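Local coordinates for beta-galactosidase (PDB 4MAD), which probably hydrolyses terminal non-reducing beta-D-galactose residues from beta-D-galactosides, as a family 35 glycoside hydrolase, at residues R153-L156 with G161-I164; M38-T43 with V88-T93; F118-L123 with P385-G390; M459-Y464 with V468-G473; Q167-Y172 with Q179-Y184. All coordinates share one frame; numbering follows the deposited sequence.

How the contacts relate
Near the N terminus, contact 2 closes a loop of some 45 residues, joining the turn after barrel strand 34-38 to helix 87-97. Segment 118-123 then opens contact 3, which closes only at 385-390; contacts 1 and 5 are nested inside this widest loop. Contact 1 is a short turn between helix 135-152 and strand 163-167, and its Leu155, Pro162 and Ile163 pack on Ile91 of contact 2. Contact 5 leads from the end of that strand to helix 179-192. When contact 3 closes, it ties the barrel to the first all-beta domain. Contact 4, last in sequence, closes a short loop in that domain and meets contact 3 through the Glu387 to Arg461 salt bridge.

Contact 1: residues R153-L156 with G161-I164; sequences RPLL and GPII
Leu156 and Ile163 form a single beta bridge within the tight connection that leads from helix 135-152 into barrel strand 163-167, a short turn closed by two backbone hydrogen bonds and wrapped in aliphatic side chains. Ile163 N reaches Leu155 O at 3.1 Å, nearly straight at 164° and with the donor in the carbonyl plane. Gly161 N gives the second, 2.9 Å to Leu156 O, but comes from well above that carbonyl's plane. Leu155 O also receives a CA-H...O contact from Gly161 CA at 3.1 Å; a CB here would collide with that oxygen, so the lack of a side chain allows the two backbones to pass this closely. Around the bonds, Ile163 lays its CG1 branch alongside the Leu155 carbonyl; with CG1 anti to its own carbonyl carbon (chi1 -61°), CD1 arrives 3.8 Å from Leu155 CB. The other branch, CG2, turns to the next leucine and meets Leu156 CD2 at 4.1 Å. Pro162 sets its CD against the Leu155 carbonyl. Beyond the turn, Leu155 and Pro162 lie on helix 87-97, while Pro162 and Ile164 share backbone hydrogen bonds with Val101 of the adjacent parallel strand 100-104.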
# COMPACT_ATOMS: atom_id res chain seq x y z
N ARG A 153 -5.92 -4.94 23.09
CA ARG A 153 -6.07 -5.87 24.17
C ARG A 153 -7.55 -6.16 24.54
O ARG A 153 -7.93 -7.27 24.69
CB ARG A 153 -5.30 -5.39 25.38
CG ARG A 153 -5.03 -6.43 26.38
CD ARG A 153 -3.93 -5.99 27.33
NE ARG A 153 -2.63 -6.14 26.72
CZ ARG A 153 -1.68 -5.21 26.62
NH1 ARG A 153 -1.80 -4.00 27.10
NH2 ARG A 153 -0.59 -5.53 25.99
N PRO A 154 -8.38 -5.14 24.56
CA PRO A 154 -9.79 -5.31 24.88
C PRO A 154 -10.47 -6.18 23.84
O PRO A 154 -11.54 -6.66 24.09
CB PRO A 154 -10.33 -3.92 24.75
CG PRO A 154 -9.27 -3.10 24.96
CD PRO A 154 -8.09 -3.74 24.36
N LEU A 155 -9.85 -6.31 22.68
CA LEU A 155 -10.47 -7.01 21.55
C LEU A 155 -10.10 -8.47 21.38
O LEU A 155 -10.65 -9.16 20.57
CB LEU A 155 -10.27 -6.23 20.26
CG LEU A 155 -10.85 -4.84 20.18
CD1 LEU A 155 -10.28 -4.15 19.01
CD2 LEU A 155 -12.37 -4.87 20.15
N LEU A 156 -9.19 -8.92 22.21
CA LEU A 156 -8.78 -10.29 22.26
C LEU A 156 -9.90 -11.22 22.72
O LEU A 156 -10.67 -10.90 23.56
CB LEU A 156 -7.53 -10.45 23.11
CG LEU A 156 -6.32 -9.64 22.72
CD1 LEU A 156 -5.33 -9.66 23.82
CD2 LEU A 156 -5.69 -10.13 21.44
N GLY A 161 -13.44 -10.38 23.12
CA GLY A 161 -13.43 -9.76 21.82
C GLY A 161 -13.32 -10.79 20.71
O GLY A 161 -13.21 -11.93 21.00
N PRO A 162 -13.31 -10.35 19.47
CA PRO A 162 -13.36 -11.23 18.32
C PRO A 162 -12.04 -11.74 17.79
O PRO A 162 -12.04 -12.53 16.90
CB PRO A 162 -13.99 -10.34 17.27
CG PRO A 162 -13.55 -9.06 17.58
CD PRO A 162 -13.40 -8.96 19.04
N ILE A 163 -10.96 -11.27 18.34
CA ILE A 163 -9.67 -11.65 17.81
C ILE A 163 -9.20 -12.98 18.36
O ILE A 163 -8.76 -13.06 19.47
CB ILE A 163 -8.57 -10.65 18.21
CG1 ILE A 163 -8.83 -9.25 17.68
CG2 ILE A 163 -7.28 -11.12 17.74
CD1 ILE A 163 -7.85 -8.28 18.11
N ILE A 164 -9.28 -13.99 17.54
CA ILE A 164 -8.89 -15.34 17.88
C ILE A 164 -7.45 -15.82 17.55
O ILE A 164 -6.97 -16.75 18.10
CB ILE A 164 -9.91 -16.34 17.29
CG1 ILE A 164 -9.94 -16.21 15.81
CG2 ILE A 164 -11.24 -16.04 17.78
CD1 ILE A 164 -10.66 -17.23 15.17

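Contact 2: residues M38-T43 with V88-T93; sequences MHYFRT and VRFIKT
The Phe90 ring carries Tyr40 CB over one face and the sulfur of Met38 at its edge. Tyr40 CB stands 3.8 Å from the ring centroid and 23° off the normal, a CH-pi contact displaced toward the rim, with Phe90 CG its nearest atom at 3.5 Å. The Tyr40 ring has its plane at 44° to that of Phe90, with the centroids 5.9 Å apart, and one of its faces is covered by Phe41 CD2. The backbone points Tyr40 CB at Phe90, and chi1 (53°), with CG between the backbone N and the carbonyl carbon, turns the ring and its hydroxyl away, to His72 NE2 and Ala68 N. Met38 makes a Met-aromatic contact in which SD lies almost in the Phe90 ring plane, 5.3 Å from the centroid. Its extended chain carries the methyl past the sulfur, so that Met38 CE comes to 3.9 Å from Phe90 CE1. No hydrogen bond joins the two segments; the contact rests on CH-pi, sulfur-aromatic and apolar packing. Phe90 packs helix 87-97 of the TIM barrel against the loop leaving strand 34-38, where Thr65 of strand 62-66 and an edge-to-face partner, Trp48 of helix 48-58, also lie against it.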
# COMPACT_ATOMS: atom_id res chain seq x y z
N MET A 38 -9.33 -8.42 4.35
CA MET A 38 -9.70 -7.06 4.11
C MET A 38 -8.86 -6.14 5.00
O MET A 38 -8.77 -6.35 6.15
CB MET A 38 -11.17 -6.83 4.40
CG MET A 38 -11.58 -5.43 4.27
SD MET A 38 -13.32 -5.11 4.70
CE MET A 38 -13.30 -3.34 4.61
N HIS A 39 -8.28 -5.13 4.41
CA HIS A 39 -7.41 -4.23 5.16
C HIS A 39 -8.12 -2.94 5.53
O HIS A 39 -8.57 -2.25 4.68
CB HIS A 39 -6.23 -3.88 4.30
CG HIS A 39 -5.40 -5.04 3.90
ND1 HIS A 39 -5.48 -6.26 4.51
CD2 HIS A 39 -4.50 -5.17 2.90
CE1 HIS A 39 -4.64 -7.09 3.93
NE2 HIS A 39 -4.06 -6.46 2.93
N TYR A 40 -8.18 -2.61 6.79
CA TYR A 40 -8.94 -1.44 7.18
C TYR A 40 -8.41 -0.21 6.43
O TYR A 40 -9.13 0.68 6.16
CB TYR A 40 -8.94 -1.21 8.70
CG TYR A 40 -7.59 -1.17 9.29
CD1 TYR A 40 -6.99 0.01 9.59
CD2 TYR A 40 -6.93 -2.30 9.55
CE1 TYR A 40 -5.72 0.05 10.09
CE2 TYR A 40 -5.65 -2.27 10.08
CZ TYR A 40 -5.03 -1.08 10.33
OH TYR A 40 -3.78 -1.04 10.83
N PHE A 41 -7.13 -0.23 6.15
CA PHE A 41 -6.42 0.96 5.67
C PHE A 41 -6.62 1.19 4.21
O PHE A 41 -6.13 2.13 3.67
CB PHE A 41 -4.97 0.96 6.05
CG PHE A 41 -4.25 -0.35 5.82
CD1 PHE A 41 -3.62 -0.59 4.63
CD2 PHE A 41 -4.19 -1.33 6.78
CE1 PHE A 41 -2.92 -1.70 4.46
CE2 PHE A 41 -3.52 -2.45 6.58
CZ PHE A 41 -2.89 -2.64 5.41
N ARG A 42 -7.36 0.29 3.61
CA ARG A 42 -7.61 0.34 2.19
C ARG A 42 -9.06 0.67 1.76
O ARG A 42 -9.33 0.70 0.62
CB ARG A 42 -7.10 -0.92 1.54
CG ARG A 42 -5.61 -0.91 1.36
CD ARG A 42 -5.04 -2.21 0.86
NE ARG A 42 -3.80 -2.04 0.14
CZ ARG A 42 -2.72 -2.80 0.26
NH1 ARG A 42 -2.73 -3.82 1.06
NH2 ARG A 42 -1.67 -2.55 -0.49
N THR A 43 -9.95 0.92 2.72
CA THR A 43 -11.31 1.33 2.43
C THR A 43 -11.70 2.46 3.39
O THR A 43 -11.35 2.41 4.49
CB THR A 43 -12.25 0.14 2.53
OG1 THR A 43 -11.94 -0.77 1.48
CG2 THR A 43 -13.68 0.58 2.46
N VAL A 88 -9.39 -0.16 15.93
CA VAL A 88 -10.36 -0.61 16.88
C VAL A 88 -11.82 -0.59 16.33
O VAL A 88 -12.54 -1.52 16.46
CB VAL A 88 -10.21 0.16 18.16
CG1 VAL A 88 -11.29 -0.15 19.12
CG2 VAL A 88 -8.90 -0.15 18.78
N ARG A 89 -12.20 0.47 15.66
CA ARG A 89 -13.51 0.58 15.09
C ARG A 89 -13.70 -0.51 14.04
O ARG A 89 -14.72 -1.10 13.98
CB ARG A 89 -13.66 1.94 14.47
CG ARG A 89 -15.00 2.17 13.78
CD ARG A 89 -15.05 3.48 13.03
NE ARG A 89 -16.20 3.55 12.16
CZ ARG A 89 -16.53 4.60 11.44
NH1 ARG A 89 -15.79 5.68 11.46
NH2 ARG A 89 -17.62 4.54 10.70
N PHE A 90 -12.68 -0.76 13.25
CA PHE A 90 -12.83 -1.72 12.19
C PHE A 90 -13.11 -3.08 12.79
O PHE A 90 -14.03 -3.74 12.40
CB PHE A 90 -11.56 -1.76 11.35
CG PHE A 90 -11.52 -2.90 10.37
CD1 PHE A 90 -12.19 -2.85 9.22
CD2 PHE A 90 -10.78 -4.01 10.62
CE1 PHE A 90 -12.16 -3.87 8.35
CE2 PHE A 90 -10.76 -5.03 9.74
CZ PHE A 90 -11.43 -4.95 8.63
N ILE A 91 -12.30 -3.45 13.77
CA ILE A 91 -12.48 -4.72 14.41
C ILE A 91 -13.84 -4.88 15.16
O ILE A 91 -14.47 -5.87 15.05
CB ILE A 91 -11.31 -5.03 15.34
CG1 ILE A 91 -10.02 -5.12 14.51
CG2 ILE A 91 -11.59 -6.27 16.13
CD1 ILE A 91 -8.86 -5.45 15.28
N LYS A 92 -14.26 -3.86 15.84
CA LYS A 92 -15.60 -3.85 16.43
C LYS A 92 -16.67 -4.00 15.38
O LYS A 92 -17.66 -4.56 15.63
CB LYS A 92 -15.83 -2.60 17.23
CG LYS A 92 -15.17 -2.63 18.53
CD LYS A 92 -15.25 -1.29 19.18
CE LYS A 92 -14.91 -1.38 20.60
NZ LYS A 92 -15.28 -0.15 21.25
N THR A 93 -16.44 -3.47 14.20
CA THR A 93 -17.38 -3.62 13.13
C THR A 93 -17.53 -5.08 12.70
O THR A 93 -18.60 -5.55 12.44
CB THR A 93 -17.13 -2.68 11.96
OG1 THR A 93 -17.00 -1.36 12.44
CG2 THR A 93 -18.25 -2.75 10.95

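Contact 3: residues F118-L123 with P385-G390; sequences FPYWLL and PMEKYG
Tyr120, at the start of the 3-10 turn 120-122, meets both Glu387 and Gly390. Its ring edge receives the aliphatic part of the glutamate: Tyr120 CD1 lies 3.8 Å from Glu387 CG, close to the ring plane, and the two side chains run past each other in opposite directions. Further out, Tyr120 OH approaches Gly390 O at 3.3 Å and is hydrogen-bonded to Glu75 OE1. A leucine in place of Tyr120 would probably open a gap beside Glu387 CG and Gly390 and leave Glu75 without this hydroxyl partner. Trp121 takes part from within its own segment, setting its CB over the centre of one face of the Tyr120 ring. One turn on, Leu123 CD1 rests over one face of the Glu387 carboxylate, 3.7 Å from Glu387 OE2. The bend of the Glu387 chain at chi2 (89°) brings the group there, and OE2 is held in turn by a salt bridge to Arg461 and by Lys472 N. The contact therefore joins two short 3-10 turns from different domains, one on the loop between barrel strand 100-104 and helix 135-152, the other on the all-beta domain's loop between strands 378-380 and 395-403.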
# COMPACT_ATOMS: atom_id res chain seq x y z
N PHE A 118 6.59 -0.56 7.06
CA PHE A 118 7.60 0.08 7.91
C PHE A 118 7.49 1.60 7.76
O PHE A 118 7.35 2.06 6.73
CB PHE A 118 9.01 -0.32 7.49
CG PHE A 118 9.49 -1.64 8.02
CD1 PHE A 118 9.08 -2.15 9.21
CD2 PHE A 118 10.42 -2.34 7.32
CE1 PHE A 118 9.56 -3.32 9.67
CE2 PHE A 118 10.88 -3.52 7.79
CZ PHE A 118 10.45 -3.99 8.97
N PRO A 119 7.59 2.35 8.84
CA PRO A 119 7.64 3.80 8.76
C PRO A 119 8.89 4.28 8.11
O PRO A 119 9.86 3.70 8.35
CB PRO A 119 7.66 4.23 10.22
CG PRO A 119 7.22 3.08 10.97
CD PRO A 119 7.57 1.88 10.22
N TYR A 120 8.86 5.40 7.42
CA TYR A 120 9.96 5.89 6.60
C TYR A 120 11.14 6.14 7.54
O TYR A 120 12.23 5.99 7.17
CB TYR A 120 9.59 7.16 5.85
CG TYR A 120 9.67 8.35 6.71
CD1 TYR A 120 10.77 9.17 6.67
CD2 TYR A 120 8.69 8.66 7.61
CE1 TYR A 120 10.87 10.26 7.47
CE2 TYR A 120 8.81 9.76 8.42
CZ TYR A 120 9.91 10.55 8.35
OH TYR A 120 9.99 11.62 9.16
N TRP A 121 10.84 6.52 8.75
CA TRP A 121 11.84 6.93 9.71
C TRP A 121 12.74 5.85 10.26
O TRP A 121 13.70 6.18 10.89
CB TRP A 121 11.29 7.83 10.83
CG TRP A 121 10.26 7.26 11.57
CD1 TRP A 121 8.98 7.44 11.37
CD2 TRP A 121 10.38 6.35 12.64
NE1 TRP A 121 8.25 6.74 12.24
CE2 TRP A 121 9.09 6.04 13.05
CE3 TRP A 121 11.44 5.79 13.30
CZ2 TRP A 121 8.84 5.19 14.09
CZ3 TRP A 121 11.20 4.94 14.30
CH2 TRP A 121 9.91 4.63 14.70
N LEU A 122 12.41 4.60 10.01
CA LEU A 122 13.33 3.55 10.32
C LEU A 122 14.62 3.77 9.54
O LEU A 122 15.66 3.46 9.99
CB LEU A 122 12.77 2.18 9.98
CG LEU A 122 11.62 1.73 10.87
CD1 LEU A 122 11.11 0.32 10.61
CD2 LEU A 122 11.90 1.96 12.27
N LEU A 123 14.50 4.29 8.34
CA LEU A 123 15.65 4.39 7.47
C LEU A 123 16.80 5.26 8.05
O LEU A 123 17.92 5.14 7.64
CB LEU A 123 15.26 4.83 6.08
CG LEU A 123 14.63 3.73 5.26
CD1 LEU A 123 13.88 4.27 4.12
CD2 LEU A 123 15.63 2.74 4.80
N PRO A 385 18.84 11.81 0.93
CA PRO A 385 17.55 11.24 0.54
C PRO A 385 16.44 11.84 1.41
O PRO A 385 16.71 12.34 2.44
CB PRO A 385 17.73 9.77 0.83
CG PRO A 385 18.80 9.72 1.81
CD PRO A 385 19.67 10.84 1.62
N MET A 386 15.20 11.77 0.97
CA MET A 386 14.14 12.57 1.57
C MET A 386 13.89 12.26 3.03
O MET A 386 13.42 13.05 3.75
CB MET A 386 12.84 12.47 0.75
CG MET A 386 12.24 11.16 0.80
SD MET A 386 10.58 11.22 0.08
CE MET A 386 10.87 11.89 -1.50
N GLU A 387 14.18 11.05 3.44
CA GLU A 387 13.97 10.65 4.81
C GLU A 387 14.81 11.51 5.78
O GLU A 387 14.44 11.72 6.91
CB GLU A 387 14.29 9.19 4.99
CG GLU A 387 13.46 8.28 4.16
CD GLU A 387 14.02 7.99 2.80
OE1 GLU A 387 15.10 8.47 2.55
OE2 GLU A 387 13.39 7.29 2.00
N LYS A 388 15.95 11.92 5.30
CA LYS A 388 16.88 12.73 6.10
C LYS A 388 16.39 14.15 6.33
O LYS A 388 16.94 14.86 7.14
CB LYS A 388 18.29 12.77 5.51
CG LYS A 388 18.96 11.47 5.50
CD LYS A 388 19.58 11.13 6.75
CE LYS A 388 20.73 12.03 7.09
NZ LYS A 388 21.30 11.76 8.45
N TYR A 389 15.43 14.55 5.52
CA TYR A 389 14.84 15.84 5.62
C TYR A 389 13.49 15.73 6.37
O TYR A 389 12.80 16.64 6.44
CB TYR A 389 14.67 16.50 4.26
CG TYR A 389 15.95 16.70 3.48
CD1 TYR A 389 16.93 17.54 3.94
CD2 TYR A 389 16.16 16.07 2.31
CE1 TYR A 389 18.07 17.72 3.25
CE2 TYR A 389 17.30 16.27 1.61
CZ TYR A 389 18.27 17.11 2.10
OH TYR A 389 19.44 17.33 1.45
N GLY A 390 13.22 14.57 6.92
CA GLY A 390 11.98 14.31 7.60
C GLY A 390 10.77 14.01 6.75
O GLY A 390 9.69 14.22 7.21

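Contact 4: residues M459-Y464 with V468-G473; sequences MGRINY and VVDYKG
Hydrogen bonds and charge pairing meet at Asp470 OD2, which binds Ile462 N across the loop joining strands 449-457 and 473-480 of the first all-beta domain, and Lys472 NZ within its own segment. The Ile462 N bond is 3.0 Å long and nearly straight at 172°, and uses the anti lone pair of Asp470 OD2. Lys472 NZ comes instead from above the carboxylate plane, forming a 2.8 Å salt bridge with Asp470 OD2. The same ammonium also gives a hydrogen bond to Gly460 O at 3.1 Å, entering far above that carbonyl's plane. Asp470 CG is anti to the backbone N (chi1 -171°), which projects the carboxylate across to the 459-464 segment.

Packing accounts for the rest. Lys472 CG lies over one face of the Arg461 guanidinium, 3.8 Å from Arg461 NE, as the two side chains run antiparallel. The CG1-CD1 branch of Ile462 lies against Asp470 OD2, and Val468 CG2 is 3.6 Å from Ile462 O, a buried carbonyl oxygen without a polar partner.

Tyr464 lines the pocket seen with 2-(2-methoxyethoxy)ethanol. Buried Arg461 also pairs with Glu387 and Glu114, Asp470 with Arg434, and Lys472 with Asp418; these paired opposite charges probably keep the side chains charged.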
# COMPACT_ATOMS: atom_id res chain seq x y z
N MET A 459 8.16 6.99 -5.81
CA MET A 459 7.08 6.26 -6.47
C MET A 459 6.54 5.08 -5.65
O MET A 459 5.75 4.34 -6.12
CB MET A 459 7.54 5.81 -7.84
CG MET A 459 7.91 6.91 -8.77
SD MET A 459 8.47 6.34 -10.37
CE MET A 459 6.98 5.87 -11.07
N GLY A 460 7.06 4.97 -4.45
CA GLY A 460 6.78 3.93 -3.49
C GLY A 460 7.88 3.01 -3.04
O GLY A 460 8.57 2.48 -3.84
N ARG A 461 8.02 2.88 -1.73
CA ARG A 461 9.07 2.08 -1.17
C ARG A 461 8.80 0.60 -1.34
O ARG A 461 7.75 0.16 -1.07
CB ARG A 461 9.34 2.40 0.31
CG ARG A 461 9.94 3.75 0.57
CD ARG A 461 10.56 3.96 1.95
NE ARG A 461 11.05 5.32 2.07
CZ ARG A 461 10.26 6.35 2.20
NH1 ARG A 461 8.96 6.15 2.30
NH2 ARG A 461 10.74 7.54 2.28
N ILE A 462 9.81 -0.11 -1.78
CA ILE A 462 9.81 -1.52 -2.00
C ILE A 462 9.38 -2.25 -0.74
O ILE A 462 9.70 -1.90 0.32
CB ILE A 462 11.21 -2.01 -2.41
CG1 ILE A 462 11.48 -1.59 -3.84
CG2 ILE A 462 11.32 -3.50 -2.33
CD1 ILE A 462 12.89 -1.56 -4.21
N ASN A 463 8.54 -3.24 -0.95
CA ASN A 463 7.91 -3.97 0.12
C ASN A 463 8.21 -5.46 0.21
O ASN A 463 7.64 -6.10 0.97
CB ASN A 463 6.40 -3.77 0.11
CG ASN A 463 5.71 -4.39 -1.10
OD1 ASN A 463 5.37 -5.59 -1.13
ND2 ASN A 463 5.49 -3.57 -2.08
N TYR A 464 9.08 -5.96 -0.64
CA TYR A 464 9.41 -7.33 -0.68
C TYR A 464 10.79 -7.48 -1.32
O TYR A 464 11.07 -6.80 -2.25
CB TYR A 464 8.40 -8.12 -1.53
CG TYR A 464 8.68 -9.58 -1.62
CD1 TYR A 464 8.22 -10.46 -0.65
CD2 TYR A 464 9.40 -10.11 -2.68
CE1 TYR A 464 8.50 -11.78 -0.71
CE2 TYR A 464 9.66 -11.44 -2.75
CZ TYR A 464 9.20 -12.27 -1.78
OH TYR A 464 9.45 -13.58 -1.86
N VAL A 468 14.93 -3.94 -0.04
CA VAL A 468 13.94 -3.24 0.79
C VAL A 468 14.47 -2.04 1.49
O VAL A 468 13.72 -1.24 1.92
CB VAL A 468 13.26 -4.16 1.80
CG1 VAL A 468 14.23 -4.64 2.80
CG2 VAL A 468 12.16 -3.47 2.48
N VAL A 469 15.78 -1.92 1.61
CA VAL A 469 16.32 -0.74 2.25
C VAL A 469 16.35 0.33 1.18
O VAL A 469 17.31 0.50 0.49
CB VAL A 469 17.71 -0.97 2.80
CG1 VAL A 469 18.28 0.29 3.30
CG2 VAL A 469 17.70 -1.96 3.87
N ASP A 470 15.24 1.02 1.05
CA ASP A 470 14.90 1.73 -0.16
C ASP A 470 14.76 3.22 0.14
O ASP A 470 13.71 3.67 0.41
CB ASP A 470 13.61 1.17 -0.75
CG ASP A 470 13.31 1.70 -2.12
OD1 ASP A 470 14.19 2.18 -2.78
OD2 ASP A 470 12.22 1.53 -2.55
N TYR A 471 15.89 3.91 0.16
CA TYR A 471 15.91 5.34 0.35
C TYR A 471 15.33 6.03 -0.86
O TYR A 471 15.57 5.63 -1.93
CB TYR A 471 17.33 5.87 0.56
CG TYR A 471 17.96 5.47 1.86
CD1 TYR A 471 17.73 6.17 3.00
CD2 TYR A 471 18.77 4.38 1.94
CE1 TYR A 471 18.29 5.84 4.14
CE2 TYR A 471 19.33 4.02 3.10
CZ TYR A 471 19.08 4.76 4.19
OH TYR A 471 19.63 4.39 5.35
N LYS A 472 14.64 7.12 -0.65
CA LYS A 472 14.01 7.84 -1.72
C LYS A 472 14.56 9.29 -1.88
O LYS A 472 15.08 9.87 -0.95
CB LYS A 472 12.51 7.76 -1.55
CG LYS A 472 12.00 6.37 -1.46
CD LYS A 472 12.23 5.67 -2.70
CE LYS A 472 11.13 4.67 -3.01
NZ LYS A 472 11.43 3.77 -4.06
N GLY A 473 14.45 9.83 -3.08
CA GLY A 473 15.11 11.06 -3.45
C GLY A 473 16.35 10.76 -4.22
O GLY A 473 16.34 9.99 -5.12

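Contact 5: residues Q167-Y172 with Q179-Y184; sequences QIENEY and QKYLQY
A hydrogen bond from Tyr181 OH to Glu169 OE2, 2.7 Å long, is the polar link between the 167-172 loop and helix 179-192. It falls on the anti lone pair of Glu169 OE2, and the carboxylate stands nearly upright to the phenol ring, their planes 82° apart. The other oxygen, Glu169 OE1, is met by Asn170 N at 3.0 Å from above the carboxylate plane and by a salt bridge from Arg131. Replacing Glu169 by alanine is likely to leave the Tyr181 hydroxyl without this acceptor and Arg131 without this carboxylate.

These residues follow strand 163-167 of the eight-stranded TIM barrel, on the loop that carries Glu171, the predicted proton donor; the side chain of Glu169 is about 10 Å from that of Glu247, the predicted nucleophile.

Tyr181 turns its edge toward the face of Tyr172 in an offset edge-to-face pair, with centroids 5.3 Å apart and planes at 64°. Tyr172 CE1 lies 3.6 Å from Tyr181 CE2. The hydroxyl of Tyr172 is tied to Arg131 O and Asp178 N.

In the aliphatic part, Leu182 sets both methyls obliquely against the CD2 side of the Tyr172 ring: Leu182 CD1 is 3.6 Å from Tyr172 CD2, and Leu182 CD2 reaches the same atom at 3.7 Å. Tyr172 CG is anti to its backbone N (chi1 -174°), which swings the ring out to the helix, where Tyr181 and Leu182 meet it from the same side of its plane.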
# COMPACT_ATOMS: atom_id res chain seq x y z
N GLN A 167 -0.74 -13.46 13.68
CA GLN A 167 0.45 -13.91 12.97
C GLN A 167 1.69 -13.25 13.52
O GLN A 167 1.65 -12.13 13.82
CB GLN A 167 0.37 -13.59 11.50
CG GLN A 167 1.36 -14.33 10.68
CD GLN A 167 1.30 -14.00 9.23
OE1 GLN A 167 1.86 -13.01 8.79
NE2 GLN A 167 0.62 -14.80 8.47
N ILE A 168 2.77 -13.99 13.60
CA ILE A 168 3.99 -13.48 14.12
C ILE A 168 4.81 -12.77 13.09
O ILE A 168 4.95 -11.63 13.20
CB ILE A 168 4.77 -14.48 14.95
CG1 ILE A 168 3.99 -14.75 16.23
CG2 ILE A 168 6.12 -13.92 15.24
CD1 ILE A 168 4.35 -15.93 16.91
N GLU A 169 5.34 -13.35 12.07
CA GLU A 169 5.98 -12.26 11.28
C GLU A 169 5.10 -12.33 10.05
O GLU A 169 3.99 -12.65 10.09
CB GLU A 169 7.46 -12.55 11.04
CG GLU A 169 8.43 -11.44 11.29
CD GLU A 169 8.93 -10.84 10.01
OE1 GLU A 169 8.56 -11.28 8.94
OE2 GLU A 169 9.70 -9.91 10.10
N ASN A 170 5.66 -11.92 8.97
CA ASN A 170 5.19 -12.39 7.69
C ASN A 170 6.05 -13.00 6.63
O ASN A 170 6.97 -12.39 6.19
CB ASN A 170 4.54 -11.12 7.18
CG ASN A 170 3.69 -11.34 5.97
OD1 ASN A 170 2.60 -11.77 6.08
ND2 ASN A 170 4.21 -11.09 4.81
N GLU A 171 5.78 -14.24 6.30
CA GLU A 171 6.56 -14.90 5.29
C GLU A 171 8.07 -14.69 5.55
O GLU A 171 8.80 -14.34 4.67
CB GLU A 171 6.14 -14.42 3.90
CG GLU A 171 4.85 -14.96 3.40
CD GLU A 171 4.59 -14.80 1.89
OE1 GLU A 171 5.09 -13.83 1.32
OE2 GLU A 171 3.89 -15.64 1.32
N TYR A 172 8.49 -14.89 6.79
CA TYR A 172 9.85 -14.54 7.16
C TYR A 172 10.88 -15.33 6.35
O TYR A 172 11.90 -14.83 6.03
CB TYR A 172 10.12 -14.64 8.63
CG TYR A 172 11.48 -14.15 9.01
CD1 TYR A 172 11.85 -12.82 8.88
CD2 TYR A 172 12.46 -15.03 9.43
CE1 TYR A 172 13.09 -12.40 9.20
CE2 TYR A 172 13.71 -14.59 9.73
CZ TYR A 172 14.02 -13.28 9.62
OH TYR A 172 15.25 -12.84 9.94
N GLN A 179 16.53 -16.86 13.78
CA GLN A 179 15.72 -17.50 14.78
C GLN A 179 15.64 -16.73 16.08
O GLN A 179 14.63 -16.69 16.69
CB GLN A 179 16.02 -19.00 14.89
CG GLN A 179 15.11 -19.80 15.79
CD GLN A 179 13.76 -20.14 15.22
OE1 GLN A 179 13.54 -20.11 14.03
NE2 GLN A 179 12.87 -20.51 16.09
N LYS A 180 16.72 -16.09 16.45
CA LYS A 180 16.68 -15.30 17.64
C LYS A 180 15.67 -14.19 17.47
O LYS A 180 14.98 -13.88 18.38
CB LYS A 180 18.04 -14.69 17.94
CG LYS A 180 18.96 -15.58 18.68
CD LYS A 180 20.15 -14.83 19.26
CE LYS A 180 19.81 -14.09 20.54
NZ LYS A 180 20.21 -14.76 21.82
N TYR A 181 15.64 -13.58 16.31
CA TYR A 181 14.66 -12.55 16.04
C TYR A 181 13.23 -13.08 16.11
O TYR A 181 12.40 -12.50 16.73
CB TYR A 181 14.88 -12.01 14.65
CG TYR A 181 13.77 -11.16 14.05
CD1 TYR A 181 13.20 -10.14 14.72
CD2 TYR A 181 13.34 -11.37 12.78
CE1 TYR A 181 12.22 -9.37 14.15
CE2 TYR A 181 12.36 -10.63 12.23
CZ TYR A 181 11.80 -9.63 12.90
OH TYR A 181 10.85 -8.91 12.32
N LEU A 182 12.97 -14.21 15.48
CA LEU A 182 11.64 -14.77 15.49
C LEU A 182 11.19 -15.13 16.91
O LEU A 182 10.10 -14.88 17.29
CB LEU A 182 11.57 -15.99 14.61
CG LEU A 182 11.70 -15.78 13.11
CD1 LEU A 182 11.71 -17.08 12.35
CD2 LEU A 182 10.64 -14.90 12.63
N GLN A 183 12.09 -15.70 17.67
CA GLN A 183 11.82 -16.05 19.04
C GLN A 183 11.55 -14.85 19.88
O GLN A 183 10.70 -14.86 20.69
CB GLN A 183 12.89 -16.97 19.62
CG GLN A 183 12.90 -18.30 18.95
CD GLN A 183 13.78 -19.31 19.58
OE1 GLN A 183 14.17 -19.17 20.68
NE2 GLN A 183 14.11 -20.34 18.85
N TYR A 184 12.30 -13.81 19.67
CA TYR A 184 12.07 -12.62 20.40
C TYR A 184 10.69 -12.03 20.07
O TYR A 184 9.98 -11.56 20.91
CB TYR A 184 13.14 -11.63 20.09
CG TYR A 184 13.01 -10.39 20.89
CD1 TYR A 184 13.62 -10.28 22.11
CD2 TYR A 184 12.26 -9.34 20.45
CE1 TYR A 184 13.50 -9.17 22.85
CE2 TYR A 184 12.15 -8.20 21.18
CZ TYR A 184 12.77 -8.12 22.40
OH TYR A 184 12.67 -7.00 23.17